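Thiol-disulfide oxidoreductase (Bacteroides thetaiotaomicron, PDB 3FW2) is a putative thiol-disulfide oxidoreductase of the TlpA-like family, possibly active in redox chemistry, this chain being its C-terminal thioredoxin-like domain. Local coordinates at residues 22-25 against 26-30. Numbering follows the deposited sequence.
Sequences EKIT and RSSDA
Arg26 follows Thr25 with its CB 3.7 Å from Thr25 C, and its flat guanidinium has Ser27 OG over the centre of one face, 4.2 Å above the plane. At the edge of that group, NH1 makes a weak hydrogen bond to Ser125 O in the loop between strands 119-123 and 129-132, a span that a chain as long as arginine can cover.

A type I beta turn runs from Thr25 to Ser28, closed by the bond from Ser28 N to Thr25 O at 3.1 Å. Two hydroxyls reinforce it. Thr25 OG1 sits between its own backbone N and carbonyl carbon (chi1 73°), which holds it over the turn, where it accepts a bent bond (140°) from Ser27 N at 3.0 Å and forms an ST turn; threonine suits the place by carrying an acceptor on CB, close to the backbone. Ser28 OG turns back to take a nearly straight bond (172°) from Thr25 N at 3.0 Å, within the reach of serine's short side chain. A water 2.8 Å from Thr25 OG1 also reaches Ser28 OG weakly. Ile24 CG2 lies 3.9 Å from Ser28 OG, and this branched, apolar side chain suits its buried position against Phe31 and Val98. With alanine in place of Thr25, Ser27 N would probably lose its side-chain acceptor and the water its nearer protein partner.

The N-H groups of Thr25, Ser27 and Ser28 are thus each taken by an oxygen within the turn, consistent with a compact, internally bonded turn following strand 23-24 at the surface of the thioredoxin-like domain.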
loop_
_atom_site.group_PDB
_atom_site.type_symbol
_atom_site.label_atom_id
_atom_site.label_comp_id
_atom_site.label_asym_id
_atom_site.label_seq_id
_atom_site.Cartn_x
_atom_site.Cartn_y
_atom_site.Cartn_z
ATOM N N GLU A 22 4.071 -15.811 -17.866
ATOM C CA GLU A 22 4.118 -17.199 -17.392
ATOM C C GLU A 22 3.755 -17.205 -15.906
ATOM O O GLU A 22 4.272 -16.409 -15.131
ATOM C CB GLU A 22 5.508 -17.817 -17.521
ATOM C CG GLU A 22 6.318 -17.676 -18.814
ATOM C CD GLU A 22 7.807 -17.969 -18.508
ATOM O OE1 GLU A 22 8.113 -19.149 -18.227
ATOM O OE2 GLU A 22 8.657 -17.052 -18.459
ATOM N N LYS A 23 2.859 -18.108 -15.500
ATOM C CA LYS A 23 2.482 -18.194 -14.081
ATOM C C LYS A 23 3.574 -18.852 -13.248
ATOM O O LYS A 23 4.040 -19.937 -13.556
ATOM C CB LYS A 23 1.144 -18.938 -13.868
ATOM C CG LYS A 23 -0.034 -18.279 -14.567
ATOM C CD LYS A 23 -0.356 -16.900 -14.057
ATOM C CE LYS A 23 -1.633 -16.354 -14.701
ATOM N NZ LYS A 23 -2.870 -16.686 -13.903
ATOM N N ILE A 24 3.961 -18.198 -12.157
ATOM C CA ILE A 24 5.018 -18.670 -11.310
ATOM C C ILE A 24 4.417 -18.992 -9.950
ATOM O O ILE A 24 3.611 -18.196 -9.420
ATOM C CB ILE A 24 6.082 -17.552 -11.080
ATOM C CG1 ILE A 24 6.684 -17.092 -12.396
ATOM C CG2 ILE A 24 7.154 -17.962 -10.079
ATOM C CD1 ILE A 24 7.386 -18.239 -13.204
ATOM N N THR A 25 4.856 -20.095 -9.365
ATOM C CA THR A 25 4.447 -20.535 -8.040
ATOM C C THR A 25 5.748 -20.858 -7.271
ATOM O O THR A 25 6.827 -20.884 -7.852
ATOM C CB THR A 25 3.569 -21.816 -8.021
ATOM O OG1 THR A 25 4.388 -22.948 -8.315
ATOM C CG2 THR A 25 2.371 -21.740 -9.033
ATOM N N ARG A 26 5.626 -21.132 -5.983
ATOM C CA ARG A 26 6.812 -21.502 -5.176
ATOM C C ARG A 26 7.441 -22.832 -5.654
ATOM O O ARG A 26 8.583 -23.135 -5.318
ATOM C CB ARG A 26 6.500 -21.555 -3.680
ATOM C CG ARG A 26 5.634 -22.689 -3.241
ATOM C CD ARG A 26 5.660 -22.807 -1.713
ATOM N NE ARG A 26 5.133 -24.089 -1.361
ATOM C CZ ARG A 26 5.818 -25.228 -1.284
ATOM N NH1 ARG A 26 7.130 -25.292 -1.425
ATOM N NH2 ARG A 26 5.162 -26.327 -0.995
ATOM N N SER A 27 6.680 -23.606 -6.424
ATOM C CA SER A 27 7.173 -24.872 -7.014
ATOM C C SER A 27 7.569 -24.815 -8.482
ATOM O O SER A 27 7.867 -25.872 -9.109
ATOM C CB SER A 27 6.119 -25.953 -6.810
ATOM O OG SER A 27 5.820 -26.033 -5.432
ATOM N N SER A 28 7.620 -23.617 -9.057
ATOM C CA SER A 28 8.176 -23.454 -10.397
ATOM C C SER A 28 9.617 -23.928 -10.413
ATOM O O SER A 28 10.257 -24.034 -9.370
ATOM C CB SER A 28 8.097 -22.021 -10.866
ATOM O OG SER A 28 6.765 -21.670 -11.103
ATOM N N ASP A 29 10.121 -24.257 -11.596
ATOM C CA ASP A 29 11.441 -24.868 -11.690
ATOM C C ASP A 29 12.558 -24.085 -11.027
ATOM O O ASP A 29 13.487 -24.679 -10.505
ATOM C CB ASP A 29 11.823 -25.089 -13.152
ATOM C CG ASP A 29 10.983 -26.170 -13.837
ATOM O OD1 ASP A 29 10.283 -27.006 -13.169
ATOM O OD2 ASP A 29 11.063 -26.192 -15.084
ATOM N N ALA A 30 12.482 -22.756 -11.078
ATOM C CA ALA A 30 13.530 -21.921 -10.500
ATOM C C ALA A 30 13.616 -22.117 -8.991
ATOM O O ALA A 30 14.680 -21.880 -8.417
ATOM C CB ALA A 30 13.290 -20.464 -10.811
HETATM O O HOH W 1 4.189 -23.926 -10.909
#